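Local structure of triphenylmethane reductase (Citrobacter sp., 2JL1) at residues I30-N35 against Q61-G66; E37-L42 against V47-G52. The protein probably reduces triphenylmethane dyes with electrons from a bound NADP cofactor. All coordinates share one frame; numbering follows the deposited sequence.

Interaction 1: residues I30-N35 against Q61-G66. With NAP (NADP nicotinamide-adenine-dinucleotide phosphate), chain B.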
loop_
_atom_site.group_PDB
_atom_site.type_symbol
_atom_site.label_atom_id
_atom_site.label_comp_id
_atom_site.label_asym_id
_atom_site.label_seq_id
_atom_site.Cartn_x
_atom_site.Cartn_y
_atom_site.Cartn_z
ATOM N N ILE A 30 -22.271 8.773 13.634
ATOM C CA ILE A 30 -21.206 9.494 14.337
ATOM C C ILE A 30 -20.335 10.262 13.343
ATOM O O ILE A 30 -19.710 9.668 12.453
ATOM C CB ILE A 30 -20.285 8.556 15.152
ATOM C CG1 ILE A 30 -21.079 7.738 16.181
ATOM C CG2 ILE A 30 -19.200 9.357 15.863
ATOM C CD1 ILE A 30 -20.324 6.544 16.713
ATOM N N ALA A 31 -20.311 11.577 13.485
ATOM C CA ALA A 31 -19.458 12.407 12.669
ATOM C C ALA A 31 -18.106 12.474 13.349
ATOM O O ALA A 31 -18.007 12.879 14.512
ATOM C CB ALA A 31 -20.048 13.788 12.511
ATOM N N ILE A 32 -17.072 12.033 12.635
ATOM C CA ILE A 32 -15.714 12.143 13.123
ATOM C C ILE A 32 -15.054 13.250 12.315
ATOM O O ILE A 32 -15.053 13.233 11.076
ATOM C CB ILE A 32 -14.950 10.797 13.062
ATOM C CG1 ILE A 32 -15.605 9.791 14.011
ATOM C CG2 ILE A 32 -13.497 10.987 13.475
ATOM C CD1 ILE A 32 -15.277 8.341 13.731
ATOM N N VAL A 33 -14.518 14.225 13.034
ATOM C CA VAL A 33 -14.069 15.508 12.465
ATOM C C VAL A 33 -12.754 15.989 13.104
ATOM O O VAL A 33 -12.445 15.638 14.234
ATOM C CB VAL A 33 -15.164 16.630 12.673
ATOM C CG1 VAL A 33 -16.413 16.325 11.891
ATOM C CG2 VAL A 33 -15.516 16.803 14.138
ATOM N N ARG A 34 -11.987 16.792 12.377
ATOM C CA ARG A 34 -10.782 17.424 12.930
ATOM C C ARG A 34 -11.123 18.706 13.724
ATOM O O ARG A 34 -10.556 18.971 14.796
ATOM C CB ARG A 34 -9.786 17.713 11.791
ATOM C CG ARG A 34 -8.554 18.511 12.213
ATOM C CD ARG A 34 -7.564 18.655 11.061
ATOM N NE ARG A 34 -8.132 19.306 9.882
ATOM C CZ ARG A 34 -7.400 19.819 8.894
ATOM N NH1 ARG A 34 -6.072 19.764 8.959
ATOM N NH2 ARG A 34 -7.991 20.396 7.845
ATOM N N ASN A 35 -12.083 19.473 13.216
ATOM C CA ASN A 35 -12.445 20.784 13.769
ATOM C C ASN A 35 -13.857 20.649 14.331
ATOM O O ASN A 35 -14.833 20.654 13.586
ATOM C CB ASN A 35 -12.358 21.843 12.640
ATOM C CG ASN A 35 -12.728 23.276 13.087
ATOM O OD1 ASN A 35 -13.209 23.513 14.189
ATOM N ND2 ASN A 35 -12.506 24.233 12.192
ATOM N N GLN A 61 -7.995 6.525 18.190
ATOM C CA GLN A 61 -8.323 5.425 19.092
ATOM C C GLN A 61 -9.633 5.714 19.837
ATOM O O GLN A 61 -10.542 4.882 19.875
ATOM C CB GLN A 61 -7.176 5.194 20.085
ATOM C CG GLN A 61 -5.903 4.690 19.415
ATOM C CD GLN A 61 -5.907 3.186 19.169
ATOM O OE1 GLN A 61 -5.325 2.711 18.179
ATOM N NE2 GLN A 61 -6.538 2.424 20.084
ATOM N N LYS A 62 -9.739 6.916 20.381
ATOM C CA LYS A 62 -10.931 7.328 21.120
ATOM C C LYS A 62 -12.157 7.512 20.211
ATOM O O LYS A 62 -13.259 7.084 20.568
ATOM C CB LYS A 62 -10.637 8.606 21.910
ATOM C CG LYS A 62 -9.415 8.482 22.828
ATOM C CD LYS A 62 -8.943 9.835 23.351
ATOM C CE LYS A 62 -7.480 9.753 23.782
ATOM N NZ LYS A 62 -7.102 10.826 24.767
ATOM N N ALA A 63 -11.971 8.129 19.041
ATOM C CA ALA A 63 -13.082 8.357 18.117
ATOM C C ALA A 63 -13.708 7.062 17.590
ATOM O O ALA A 63 -14.933 6.974 17.408
ATOM C CB ALA A 63 -12.656 9.270 16.966
ATOM N N PHE A 64 -12.870 6.054 17.355
ATOM C CA PHE A 64 -13.341 4.793 16.800
ATOM C C PHE A 64 -13.824 3.821 17.875
ATOM O O PHE A 64 -14.314 2.742 17.538
ATOM C CB PHE A 64 -12.244 4.100 15.967
ATOM C CG PHE A 64 -11.784 4.876 14.760
ATOM C CD1 PHE A 64 -12.548 5.909 14.227
ATOM C CD2 PHE A 64 -10.595 4.532 14.127
ATOM C CE1 PHE A 64 -12.106 6.616 13.099
ATOM C CE2 PHE A 64 -10.153 5.214 12.996
ATOM C CZ PHE A 64 -10.906 6.256 12.475
ATOM N N ALA A 65 -13.654 4.183 19.149
ATOM C CA ALA A 65 -14.057 3.329 20.269
ATOM C C ALA A 65 -15.506 2.928 20.093
ATOM O O ALA A 65 -16.377 3.773 20.011
ATOM C CB ALA A 65 -13.875 4.053 21.591
ATOM N N GLY A 66 -15.755 1.636 19.993
ATOM C CA GLY A 66 -17.114 1.140 19.944
ATOM C C GLY A 66 -17.866 1.293 18.640
ATOM O O GLY A 66 -19.039 0.940 18.584
HETATM P PA NAP B . -13.069 18.102 1.226
HETATM O O1A NAP B . -11.869 18.911 0.874
HETATM O O2A NAP B . -14.350 18.839 1.213
HETATM O O5B NAP B . -12.890 17.385 2.639
HETATM C C5B NAP B . -11.676 16.837 3.104
HETATM C C4B NAP B . -11.966 16.442 4.544
HETATM O O4B NAP B . -10.816 15.874 5.156
HETATM C C3B NAP B . -12.349 17.696 5.331
HETATM O O3B NAP B . -13.492 17.434 6.103
HETATM C C2B NAP B . -11.177 17.921 6.244
HETATM O O2B NAP B . -11.598 18.387 7.487
HETATM C C1B NAP B . -10.648 16.511 6.407
HETATM N N9A NAP B . -9.264 16.555 6.896
HETATM C C8A NAP B . -8.203 17.244 6.375
HETATM N N7A NAP B . -7.125 16.997 7.157
HETATM C C5A NAP B . -7.500 16.186 8.174
HETATM C C6A NAP B . -6.807 15.638 9.253
HETATM N N6A NAP B . -5.514 15.889 9.439
HETATM N N1A NAP B . -7.482 14.825 10.135
HETATM C C2A NAP B . -8.824 14.568 9.963
HETATM N N3A NAP B . -9.504 15.104 8.893
HETATM C C4A NAP B . -8.846 15.906 8.019
HETATM O O3 NAP B . -13.123 16.862 0.177
HETATM P PN NAP B . -14.375 16.167 -0.558
HETATM O O1N NAP B . -15.378 15.886 0.482
HETATM O O2N NAP B . -14.749 16.979 -1.749
HETATM O O5D NAP B . -13.734 14.723 -1.012
HETATM C C5D NAP B . -13.374 13.766 -0.025
HETATM C C4D NAP B . -12.019 13.091 -0.268
HETATM O O4D NAP B . -11.989 12.560 -1.582
HETATM C C3D NAP B . -10.844 14.068 -0.183
HETATM O O3D NAP B . -10.252 14.164 1.088
HETATM C C2D NAP B . -9.854 13.558 -1.213
HETATM O O2D NAP B . -8.924 12.620 -0.711
HETATM C C1D NAP B . -10.738 12.824 -2.198
HETATM N N1N NAP B . -10.852 13.647 -3.414
HETATM C C2N NAP B . -11.388 13.052 -4.511
HETATM C C3N NAP B . -11.482 13.740 -5.686
HETATM C C7N NAP B . -12.042 13.099 -6.882
HETATM O O7N NAP B . -12.220 13.935 -8.023
HETATM N N7N NAP B . -12.297 11.787 -6.818
HETATM C C4N NAP B . -11.115 15.102 -5.737
HETATM C C5N NAP B . -10.664 15.718 -4.596
HETATM C C6N NAP B . -10.480 14.959 -3.435
HETATM P P2B NAP B . -11.626 19.962 7.844
HETATM O O1X NAP B . -13.046 20.446 7.623
HETATM O O2X NAP B . -10.680 20.769 6.971
HETATM O O3X NAP B . -11.219 20.046 9.300
#
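In Ile-32, CG2 stands anti to the backbone N and CG1 anti to the carbonyl carbon (chi1 -65°), which splits the side chain between two neighbours, Ala-63 and Phe-64. The CG2 branch meets the methyl of Ala-63, with 4.0 Å between Ile-32 CG2 and Ala-63 CB. The longer branch runs on to the aromatic ring: Ile-32 CD1 lies in the plane of Phe-64, at the edge formed by CD1 and CE1, 3.7 Å from CE1. The CB of Phe-64 is directed away from the strand, yet its ring comes back to touch it, and the two side chains cross nearly at right angles. The Phe-64 side chain also touches Val-90, Ala-93 and Ala-94 of helix 80-96. The contact thus lays helix 57-63 against a face of the Rossmann sheet through strand 29-33.

Just beyond this strand, Arg-34 binds the adenine and 2'-phosphate end of NADP. Its chain bends at chi3 (58°), turning one guanidinium face to the adenine, where N7A lies 3.3 Å from CZ, over the centre of the group. The 2'-phosphate sits at the guanidinium edge, in plane, held by two hydrogen bonds: Arg-34 NE to O3X at 3.2 Å and Arg-34 NH2 to O2X at 2.9 Å. This grip on a phosphate absent from NAD is consistent with a preference for NADP.

Interaction 2: residues E37-L42 against V47-G52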
loop_
_atom_site.group_PDB
_atom_site.type_symbol
_atom_site.label_atom_id
_atom_site.label_comp_id
_atom_site.label_asym_id
_atom_site.label_seq_id
_atom_site.Cartn_x
_atom_site.Cartn_y
_atom_site.Cartn_z
ATOM N N GLU A 37 -15.695 22.638 16.178
ATOM C CA GLU A 37 -16.493 23.861 16.025
ATOM C C GLU A 37 -17.260 23.882 14.689
ATOM O O GLU A 37 -18.423 24.281 14.654
ATOM C CB GLU A 37 -15.595 25.100 16.169
ATOM C CG GLU A 37 -16.324 26.462 16.264
ATOM C CD GLU A 37 -16.639 27.078 14.898
ATOM O OE1 GLU A 37 -16.069 26.631 13.868
ATOM O OE2 GLU A 37 -17.464 28.022 14.862
ATOM N N LYS A 38 -16.595 23.451 13.610
ATOM C CA LYS A 38 -17.198 23.248 12.279
ATOM C C LYS A 38 -18.405 22.309 12.278
ATOM O O LYS A 38 -19.314 22.462 11.468
ATOM C CB LYS A 38 -16.150 22.659 11.335
ATOM C CG LYS A 38 -15.404 23.633 10.465
ATOM C CD LYS A 38 -15.714 23.375 8.984
ATOM C CE LYS A 38 -14.495 23.612 8.086
ATOM N NZ LYS A 38 -14.009 25.044 8.035
ATOM N N ALA A 39 -18.398 21.325 13.172
ATOM C CA ALA A 39 -19.430 20.290 13.181
ATOM C C ALA A 39 -20.686 20.644 13.995
ATOM O O ALA A 39 -21.497 19.763 14.294
ATOM C CB ALA A 39 -18.835 18.958 13.644
ATOM N N SER A 40 -20.843 21.929 14.328
ATOM C CA SER A 40 -22.048 22.468 15.009
ATOM C C SER A 40 -23.351 22.164 14.258
ATOM O O SER A 40 -24.298 21.636 14.838
ATOM C CB SER A 40 -21.923 23.986 15.203
ATOM O OG SER A 40 -20.775 24.316 15.968
ATOM N N THR A 41 -23.382 22.506 12.969
ATOM C CA THR A 41 -24.494 22.174 12.083
ATOM C C THR A 41 -25.000 20.744 12.307
ATOM O O THR A 41 -26.203 20.533 12.499
ATOM C CB THR A 41 -24.083 22.364 10.614
ATOM O OG1 THR A 41 -23.969 23.771 10.340
ATOM C CG2 THR A 41 -25.102 21.723 9.653
ATOM N N LEU A 42 -24.068 19.784 12.304
ATOM C CA LEU A 42 -24.369 18.349 12.455
ATOM C C LEU A 42 -24.987 17.979 13.801
ATOM O O LEU A 42 -25.943 17.197 13.861
ATOM C CB LEU A 42 -23.102 17.515 12.234
ATOM C CG LEU A 42 -22.501 17.542 10.840
ATOM C CD1 LEU A 42 -21.059 17.019 10.844
ATOM C CD2 LEU A 42 -23.378 16.741 9.891
ATOM N N VAL A 47 -26.757 14.277 15.352
ATOM C CA VAL A 47 -25.620 13.426 15.021
ATOM C C VAL A 47 -24.515 13.666 16.044
ATOM O O VAL A 47 -24.134 14.808 16.300
ATOM C CB VAL A 47 -25.099 13.687 13.578
ATOM C CG1 VAL A 47 -23.848 12.832 13.271
ATOM C CG2 VAL A 47 -26.192 13.410 12.549
ATOM N N GLU A 48 -24.017 12.579 16.636
ATOM C CA GLU A 48 -22.915 12.651 17.596
ATOM C C GLU A 48 -21.622 13.040 16.887
ATOM O O GLU A 48 -21.277 12.471 15.853
ATOM C CB GLU A 48 -22.733 11.308 18.319
ATOM C CG GLU A 48 -21.706 11.353 19.473
ATOM C CD GLU A 48 -21.320 9.974 19.991
ATOM O OE1 GLU A 48 -20.236 9.839 20.603
ATOM O OE2 GLU A 48 -22.094 9.016 19.783
ATOM N N VAL A 49 -20.910 14.003 17.459
ATOM C CA VAL A 49 -19.644 14.507 16.895
ATOM C C VAL A 49 -18.495 13.997 17.766
ATOM O O VAL A 49 -18.568 14.068 18.989
ATOM C CB VAL A 49 -19.621 16.074 16.874
ATOM C CG1 VAL A 49 -18.215 16.616 16.632
ATOM C CG2 VAL A 49 -20.612 16.641 15.855
ATOM N N ARG A 50 -17.440 13.481 17.147
ATOM C CA ARG A 50 -16.221 13.119 17.885
ATOM C C ARG A 50 -15.031 13.716 17.181
ATOM O O ARG A 50 -15.048 13.858 15.971
ATOM C CB ARG A 50 -16.038 11.607 17.958
ATOM C CG ARG A 50 -17.074 10.897 18.770
ATOM C CD ARG A 50 -16.880 9.405 18.683
ATOM N NE ARG A 50 -17.882 8.696 19.468
ATOM C CZ ARG A 50 -17.874 7.382 19.715
ATOM N NH1 ARG A 50 -16.911 6.601 19.224
ATOM N NH2 ARG A 50 -18.846 6.839 20.458
ATOM N N HIS A 51 -14.011 14.074 17.950
ATOM C CA HIS A 51 -12.778 14.613 17.402
ATOM C C HIS A 51 -11.891 13.462 16.947
ATOM O O HIS A 51 -11.594 12.564 17.711
ATOM C CB HIS A 51 -12.048 15.432 18.458
ATOM C CG HIS A 51 -10.750 16.011 17.988
ATOM N ND1 HIS A 51 -9.550 15.733 18.605
ATOM C CD2 HIS A 51 -10.462 16.861 16.970
ATOM C CE1 HIS A 51 -8.579 16.385 17.988
ATOM N NE2 HIS A 51 -9.103 17.076 16.994
ATOM N N GLY A 52 -11.462 13.505 15.701
ATOM C CA GLY A 52 -10.561 12.485 15.183
ATOM C C GLY A 52 -9.693 13.178 14.166
ATOM O O GLY A 52 -10.190 13.639 13.143
#
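Ala-39 and Val-49 meet through methyl groups on one side of strand 48-51, while the guanidinium of Arg-50 and the carboxylate of Glu-48 pair on the other. Glu-48 OE1 lies at the guanidinium edge, in its plane, 2.9 Å from Arg-50 NE, but the arginine approaches the carboxylate from above, 53° out of the carboxylate plane. A longer, weak bond from Arg-50 NH2 reaches the same oxygen, making OE1 the shared acceptor of this salt bridge.

Across the contact, Val-49 has CG1 anti to its backbone N (chi1 166°), a rotation that presents both methyls to the single methyl of Ala-39: Ala-39 CB is 3.7 Å from Val-49 CG2 and 3.8 Å from CG1. CG2 also rests 3.6 Å from Ala-39 O. Ala-39 is the third residue of a type I turn from Glu-37 to Ser-40 and the N-cap of helix 40-44; within the turn, Ser-40 OG donates to Glu-37 O over 2.7 Å. Farther along, Leu-42 and Val-47 are joined by a weak backbone hydrogen bond, 3.4 Å from Val-47 N to Leu-42 O, which spans the link from the helix to the start of the strand.

The contact lies within a beta-alpha-beta unit: helix 40-44 links strands 29-33 and 48-51, which run parallel side by side, and on the inner strand Leu-42 touches Ala-31 and Val-49 touches Val-33.

In the fold
Interaction 2 is nested in the chain loop closed by interaction 1, and the two lie about 9 Å apart, centre to centre. Both contacts are largely buried and apolar, and both serve neighbouring strands of one parallel sheet: interaction 1 packs helix 57-63 on strand 29-33, interaction 2 packs the start of helix 40-44 and its N-cap on strand 48-51, the edge of the sheet within this chain. Polar chemistry differs with position. At 30-35 it is directed at the cofactor phosphate just past the strand end, whereas at 47-52 it is an ion pair within the strand. A probable hydrogen bond joins Ala-31 N to Glu-48 O (2.7 Å), and another links Arg-50 NH1 to Ala-63 O (2.7 Å), tying the edge strand to helix 57-63.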